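Local coordinates for mitogen-activated protein kinase, putative (Map kinase-like protein) (PDB 3PG1), which is probably an ATP-binding serine/threonine protein kinase of the MAP kinase family in the parasite Leishmania major, at residues Asn90-Arg95 against Glu114-Asp119; Ile165-Ala168 against Asp172-Ile175. All blocks are in the same frame, centred on the assembly; numbering follows the deposited sequence. Where two conformers were deposited one is given.

Contacts 1 and 2 lie side by side, their centres about 6 Å apart, and share two structural joints. On one, Asn90 of contact 1 holds the 172-175 strand at two places: Asn90 O lies 2.8 Å from Ile175 N and Asn90 ND2 2.9 Å from Ile173 O, both probable hydrogen bonds. On the other, strand 118-119 adds an outer strand to the hairpin of contact 2 beside 165-167. By comparison with related kinases, 114-117 corresponds to the hinge between the lobes, and the hairpin links the catalytic loop, which holds His157, to the segment with Cys176 and Phe178. Together the contacts probably back and floor the nucleotide cleft.

Contact 1. Residues Asn90-Arg95 against Glu114-Asp119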
ATOM      1  N   ASN A  90       4.740 -11.598  -1.156  1.00 31.31           N
ATOM      2  CA  ASN A  90       3.560 -10.783  -0.850  1.00 30.42           C
ATOM      3  C   ASN A  90       3.760  -9.307  -1.016  1.00 31.80           C
ATOM      4  O   ASN A  90       2.817  -8.551  -0.787  1.00 29.62           O
ATOM      5  CB  ASN A  90       3.071 -11.066   0.559  1.00 26.68           C
ATOM      6  CG  ASN A  90       2.555 -12.462   0.726  1.00 37.16           C
ATOM      7  OD1 ASN A  90       2.957 -13.171   1.642  1.00 34.44           O
ATOM      8  ND2 ASN A  90       1.662 -12.885  -0.150  1.00 33.53           N
ATOM      9  N   ILE A  91       4.972  -8.893  -1.419  1.00 29.44           N
ATOM     10  CA  ILE A  91       5.353  -7.493  -1.614  1.00 28.56           C
ATOM     11  C   ILE A  91       5.723  -7.311  -3.073  1.00 35.00           C
ATOM     12  O   ILE A  91       6.620  -8.009  -3.569  1.00 32.72           O
ATOM     13  CB  ILE A  91       6.514  -7.071  -0.663  1.00 31.15           C
ATOM     14  CG1 ILE A  91       6.172  -7.288   0.872  1.00 29.91           C
ATOM     15  CG2 ILE A  91       6.967  -5.598  -0.957  1.00 31.89           C
ATOM     16  CD1 ILE A  91       4.984  -6.533   1.361  1.00 35.85           C
ATOM     17  N   LEU A  92       5.045  -6.377  -3.772  1.00 34.63           N
ATOM     18  CA  LEU A  92       5.332  -6.145  -5.206  1.00 35.37           C
ATOM     19  C   LEU A  92       6.773  -5.695  -5.359  1.00 44.18           C
ATOM     20  O   LEU A  92       7.210  -4.790  -4.672  1.00 45.06           O
ATOM     21  CB  LEU A  92       4.341  -5.137  -5.835  1.00 35.47           C
ATOM     22  CG  LEU A  92       4.439  -4.964  -7.381  1.00 40.50           C
ATOM     23  CD1 LEU A  92       3.892  -6.180  -8.097  1.00 39.80           C
ATOM     24  CD2 LEU A  92       3.733  -3.686  -7.825  1.00 44.05           C
ATOM     25  N   GLY A  93       7.532  -6.410  -6.158  1.00 47.50           N
ATOM     26  CA  GLY A  93       8.942  -6.068  -6.321  1.00 49.61           C
ATOM     27  C   GLY A  93       9.308  -5.477  -7.656  1.00 54.83           C
ATOM     28  O   GLY A  93       8.472  -5.405  -8.564  1.00 53.93           O
ATOM     29  N   LEU A  94      10.565  -5.025  -7.762  1.00 54.08           N
ATOM     30  CA  LEU A  94      11.100  -4.533  -9.026  1.00 57.11           C
ATOM     31  C   LEU A  94      11.452  -5.764  -9.854  1.00 57.79           C
ATOM     32  O   LEU A  94      12.180  -6.637  -9.364  1.00 56.32           O
ATOM     33  CB  LEU A  94      12.383  -3.701  -8.810  1.00 58.74           C
ATOM     34  CG  LEU A  94      12.274  -2.192  -8.716  1.00 64.76           C
ATOM     35  CD1 LEU A  94      13.646  -1.588  -8.498  1.00 66.82           C
ATOM     36  CD2 LEU A  94      11.652  -1.586  -9.964  1.00 68.17           C
ATOM     37  N   ARG A  95      10.892  -5.863 -11.066  1.00 55.64           N
ATOM     38  CA  ARG A  95      11.206  -6.933 -12.033  1.00 56.79           C
ATOM     39  C   ARG A  95      12.454  -6.504 -12.764  1.00 58.35           C
ATOM     40  O   ARG A  95      13.248  -7.336 -13.225  1.00 59.15           O
ATOM     41  CB  ARG A  95      10.087  -7.099 -13.089  1.00 61.45           C
ATOM     42  CG  ARG A  95       8.849  -7.838 -12.602  1.00 75.38           C
ATOM     43  CD  ARG A  95       9.044  -9.332 -12.513  1.00 83.65           C
ATOM     44  NE  ARG A  95       8.971  -9.986 -13.819  1.00 88.40           N
ATOM     45  CZ  ARG A  95       8.646 -11.263 -13.984  1.00101.92           C
ATOM     46  NH1 ARG A  95       8.341 -12.020 -12.937  1.00 89.47           N
ATOM     47  NH2 ARG A  95       8.610 -11.792 -15.201  1.00 90.75           N
ATOM     48  N   GLU A 114       5.626  -6.648 -12.463  1.00 53.90           N
ATOM     49  CA  GLU A 114       4.734  -7.636 -13.053  1.00 55.10           C
ATOM     50  C   GLU A 114       3.340  -7.015 -13.122  1.00 59.97           C
ATOM     51  O   GLU A 114       2.889  -6.436 -12.140  1.00 60.40           O
ATOM     52  CB  GLU A 114       4.713  -8.933 -12.205  1.00 55.51           C
ATOM     53  CG  GLU A 114       4.048 -10.109 -12.918  1.00 63.71           C
ATOM     54  CD  GLU A 114       3.679 -11.316 -12.073  1.00 81.35           C
ATOM     55  OE1 GLU A 114       2.688 -11.998 -12.423  1.00 72.58           O
ATOM     56  OE2 GLU A 114       4.370 -11.587 -11.064  1.00 72.69           O
ATOM     57  N   LEU A 115       2.663  -7.119 -14.264  1.00 58.08           N
ATOM     58  CA  LEU A 115       1.308  -6.584 -14.368  1.00 58.36           C
ATOM     59  C   LEU A 115       0.370  -7.653 -13.797  1.00 59.05           C
ATOM     60  O   LEU A 115       0.313  -8.774 -14.318  1.00 58.82           O
ATOM     61  CB  LEU A 115       0.963  -6.264 -15.828  1.00 61.38           C
ATOM     62  CG  LEU A 115      -0.336  -5.492 -16.081  1.00 68.09           C
ATOM     63  CD1 LEU A 115      -0.159  -3.998 -15.801  1.00 67.23           C
ATOM     64  CD2 LEU A 115      -0.773  -5.668 -17.516  1.00 72.87           C
ATOM     65  N   MET A 116      -0.292  -7.333 -12.677  1.00 51.32           N
ATOM     66  CA  MET A 116      -1.192  -8.274 -12.026  1.00 50.77           C
ATOM     67  C   MET A 116      -2.551  -8.375 -12.723  1.00 55.39           C
ATOM     68  O   MET A 116      -2.971  -7.425 -13.396  1.00 58.36           O
ATOM     69  CB  MET A 116      -1.325  -7.947 -10.534  1.00 50.84           C
ATOM     70  CG  MET A 116      -0.002  -8.015  -9.809  1.00 52.35           C
ATOM     71  SD  MET A 116       0.700  -9.674  -9.886  1.00 56.19           S
ATOM     72  CE  MET A 116       2.290  -9.351  -9.337  1.00 50.90           C
ATOM     73  N   ARG A 117      -3.219  -9.533 -12.590  1.00 61.89           N
ATOM     74  CA  ARG A 117      -4.523  -9.776 -13.219  1.00 61.15           C
ATOM     75  C   ARG A 117      -5.574  -8.757 -12.775  1.00 57.98           C
ATOM     76  O   ARG A 117      -6.222  -8.146 -13.610  1.00 55.93           O
ATOM     77  CB  ARG A 117      -5.001 -11.212 -12.916  1.00 62.72           C
ATOM     78  CG  ARG A 117      -6.277 -11.615 -13.667  1.00 74.61           C
ATOM     79  CD  ARG A 117      -6.762 -13.014 -13.316  1.00 84.30           C
ATOM     80  NE  ARG A 117      -6.957 -13.219 -11.875  1.00 89.27           N
ATOM     81  CZ  ARG A 117      -8.077 -12.943 -11.213  1.00 95.80           C
ATOM     82  NH1 ARG A 117      -9.124 -12.422 -11.844  1.00 83.12           N
ATOM     83  NH2 ARG A 117      -8.156 -13.178  -9.910  1.00 74.93           N
ATOM     84  N   THR A 118      -5.704  -8.539 -11.452  1.00 50.82           N
ATOM     85  CA  THR A 118      -6.715  -7.645 -10.905  1.00 48.51           C
ATOM     86  C   THR A 118      -6.300  -7.178  -9.510  1.00 47.31           C
ATOM     87  O   THR A 118      -5.171  -7.412  -9.077  1.00 44.98           O
ATOM     88  CB  THR A 118      -8.107  -8.367 -10.934  1.00 53.48           C
ATOM     89  OG1 THR A 118      -9.135  -7.432 -10.654  1.00 55.89           O
ATOM     90  CG2 THR A 118      -8.206  -9.565  -9.967  1.00 44.68           C
ATOM     91  N   ASP A 119      -7.201  -6.486  -8.835  1.00 42.07           N
ATOM     92  CA  ASP A 119      -7.005  -6.060  -7.461  1.00 38.75           C
ATOM     93  C   ASP A 119      -8.216  -6.511  -6.652  1.00 41.08           C
ATOM     94  O   ASP A 119      -9.210  -6.958  -7.230  1.00 41.08           O
ATOM     95  CB  ASP A 119      -6.714  -4.550  -7.349  1.00 39.38           C
ATOM     96  CG  ASP A 119      -7.770  -3.649  -7.949  1.00 50.97           C
ATOM     97  OD1 ASP A 119      -7.450  -2.925  -8.901  1.00 58.52           O
ATOM     98  OD2 ASP A 119      -8.893  -3.627  -7.428  1.00 52.32           O
TER
HETATM   99  O   HOH W   1       7.096  -7.302  -9.898  1.00 57.61           O
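A single water ties Gly93 to Glu114. It donates to Gly93 O at 2.7 Å and accepts from Glu114 N at 3.0 Å, so these two backbone groups are joined through solvent rather than directly. Next to the bridge, Arg95 rests its CG against the Glu114 backbone, 3.4 Å from Glu114 N. The arginine chain then bends at chi2 and chi3. Its NH1 ends 4.4 Å from Glu114 OE2, but that oxygen stands off the plane of the guanidinium, so only the charges are near, short of a salt bridge. The salt bridge of this guanidinium is made by NH2 with Asp43. The apolar half belongs to Leu92 and Met116, whose side chains run antiparallel past one another until Leu92 CD1 meets Met116 CE at 3.8 Å. With CG anti to the backbone N (chi1 -172°), Leu92 reaches across to the thioether methyl, while Met116 bends at chi2 to bring that methyl round. The loop 90-95 follows helix 70-85 and runs into strand 96-100, so this contact sets the loop after the C-helix against the hinge. Met116 also packs on Leu166 of strand 165-167; farther along, a classic beta bulge at Arg117 and Thr118 faces Leu167, and Asp119 N-caps helix 120-125.

Contact 2. Residues Ile165-Ala168 against Asp172-Ile175; sequences ILLA and DITI
The flat groups that meet here are peptide units, joined N-H to C=O. Leu166 N points almost straight down the carbonyl of Thr174, 2.8 Å from Thr174 O. The return bond, Thr174 N to Leu166 O at 2.9 Å, comes in tilted 25° from the carbonyl plane, whereas Ala168 N reaches Asp172 O, also at 2.9 Å, in the plane of the Asp172 carbonyl. Leu166 and Thr174 thus form the hydrogen-bonded pair of an antiparallel hairpin, with non-hydrogen-bonded pairs on either side, Ile165 with Ile175 and Leu167 with Ile173. The N-to-C directions of 165-167 and 173-175 differ by 147°, a twisted antiparallel pair. CA-H...O contacts fill in between: Ile173 CA sits 3.3 Å from Leu166 O, and Leu167 CA 3.4 Å from Asp172 O. On the face bearing Leu166 and Thr174, a chi1 of -47° sets Leu166 CG beside its own backbone N, which brings it to 3.8 Å from Thr174 O. The other face carries Ile165, Leu167, Ile173 and Ile175. There Leu167 and Ile173 run alongside each other, Leu167 CD2 being 3.8 Å from Ile173 CD1, with some doubt, since Ile173 was modelled in two conformers. That face packs on helix 133-152 through Phe139, His142 and Ile143. The cross-strand grip therefore comes from backbone bonds, leaving Ile165, Leu167 and Ile173 to apolar packing: one face packs on helix 133-152 within the large lobe, while Leu166, as in related kinases, probably forms the floor of the adenine pocket.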
ATOM      1  N   ILE A 165      -4.236  -4.009  -3.068  1.00 31.60           N
ATOM      2  CA  ILE A 165      -4.044  -5.417  -2.737  1.00 30.49           C
ATOM      3  C   ILE A 165      -4.298  -6.096  -4.070  1.00 37.30           C
ATOM      4  O   ILE A 165      -5.440  -6.120  -4.530  1.00 36.85           O
ATOM      5  CB  ILE A 165      -4.974  -5.915  -1.601  1.00 31.91           C
ATOM      6  CG1 ILE A 165      -4.640  -5.193  -0.264  1.00 28.45           C
ATOM      7  CG2 ILE A 165      -4.821  -7.455  -1.456  1.00 31.40           C
ATOM      8  CD1 ILE A 165      -5.742  -5.287   0.809  1.00 30.74           C
ATOM      9  N   LEU A 166      -3.219  -6.586  -4.706  1.00 35.59           N
ATOM     10  CA  LEU A 166      -3.228  -7.186  -6.057  1.00 38.09           C
ATOM     11  C   LEU A 166      -3.316  -8.699  -6.049  1.00 43.17           C
ATOM     12  O   LEU A 166      -2.794  -9.350  -5.139  1.00 41.06           O
ATOM     13  CB  LEU A 166      -1.970  -6.754  -6.856  1.00 38.91           C
ATOM     14  CG  LEU A 166      -1.604  -5.247  -6.831  1.00 42.37           C
ATOM     15  CD1 LEU A 166      -0.461  -4.943  -7.830  1.00 44.28           C
ATOM     16  CD2 LEU A 166      -2.834  -4.358  -7.136  1.00 39.82           C
ATOM     17  N   LEU A 167      -3.994  -9.247  -7.070  1.00 42.65           N
ATOM     18  CA  LEU A 167      -4.222 -10.672  -7.270  1.00 44.33           C
ATOM     19  C   LEU A 167      -3.528 -11.046  -8.608  1.00 50.97           C
ATOM     20  O   LEU A 167      -3.793 -10.422  -9.639  1.00 48.35           O
ATOM     21  CB  LEU A 167      -5.740 -10.946  -7.467  1.00 46.61           C
ATOM     22  CG  LEU A 167      -6.780 -10.945  -6.329  1.00 52.25           C
ATOM     23  CD1 LEU A 167      -6.991 -12.295  -5.757  1.00 54.41           C
ATOM     24  CD2 LEU A 167      -6.686  -9.777  -5.368  1.00 53.42           C
ATOM     25  N   ALA A 168      -2.665 -12.065  -8.594  1.00 51.31           N
ATOM     26  CA  ALA A 168      -2.014 -12.547  -9.822  1.00 54.13           C
ATOM     27  C   ALA A 168      -3.012 -13.478 -10.519  1.00 61.89           C
ATOM     28  O   ALA A 168      -4.040 -13.797  -9.918  1.00 58.75           O
ATOM     29  CB  ALA A 168      -0.741 -13.304  -9.470  1.00 54.38           C
ATOM     30  N   ASP A 172      -2.283 -15.315  -6.355  1.00 57.12           N
ATOM     31  CA  ASP A 172      -1.258 -14.914  -5.380  1.00 53.62           C
ATOM     32  C   ASP A 172      -1.544 -13.454  -4.995  1.00 49.27           C
ATOM     33  O   ASP A 172      -1.850 -12.643  -5.875  1.00 48.21           O
ATOM     34  CB  ASP A 172       0.159 -15.013  -6.000  1.00 56.60           C
ATOM     35  CG  ASP A 172       0.747 -16.410  -6.214  1.00 71.46           C
ATOM     36  OD1 ASP A 172       0.107 -17.404  -5.788  1.00 73.68           O
ATOM     37  OD2 ASP A 172       1.821 -16.512  -6.862  1.00 70.41           O
ATOM     38  N   ILE A 173      -1.484 -13.149  -3.693  1.00 42.23           N
ATOM     39  CA  ILE A 173      -1.727 -11.807  -3.139  0.50 39.92           C
ATOM     40  C   ILE A 173      -0.417 -11.034  -3.047  1.00 38.72           C
ATOM     41  O   ILE A 173       0.556 -11.545  -2.512  1.00 35.44           O
ATOM     42  CB  ILE A 173      -2.475 -11.856  -1.761  0.50 41.89           C
ATOM     43  CG1 ILE A 173      -3.975 -12.242  -1.915  0.50 43.66           C
ATOM     44  CG2 ILE A 173      -2.284 -10.572  -0.912  0.50 41.28           C
ATOM     45  CD1 ILE A 173      -4.994 -11.115  -2.296  0.50 44.06           C
ATOM     46  N   THR A 174      -0.409  -9.814  -3.547  1.00 34.15           N
ATOM     47  CA  THR A 174       0.748  -8.933  -3.494  1.00 33.30           C
ATOM     48  C   THR A 174       0.248  -7.529  -3.048  1.00 35.57           C
ATOM     49  O   THR A 174      -0.771  -7.039  -3.534  1.00 35.26           O
ATOM     50  CB  THR A 174       1.412  -8.911  -4.883  1.00 50.02           C
ATOM     51  OG1 THR A 174       1.599 -10.259  -5.298  1.00 61.43           O
ATOM     52  CG2 THR A 174       2.747  -8.287  -4.865  1.00 45.57           C
ATOM     53  N   ILE A 175       0.968  -6.918  -2.128  1.00 31.14           N
ATOM     54  CA  ILE A 175       0.674  -5.557  -1.671  1.00 31.15           C
ATOM     55  C   ILE A 175       1.548  -4.583  -2.468  1.00 33.70           C
ATOM     56  O   ILE A 175       2.753  -4.785  -2.565  1.00 32.52           O
ATOM     57  CB  ILE A 175       0.931  -5.435  -0.149  1.00 31.73           C
ATOM     58  CG1 ILE A 175      -0.044  -6.360   0.634  1.00 31.05           C
ATOM     59  CG2 ILE A 175       0.785  -3.947   0.313  1.00 33.44           C
ATOM     60  CD1 ILE A 175       0.208  -6.244   2.241  1.00 40.15           C
TER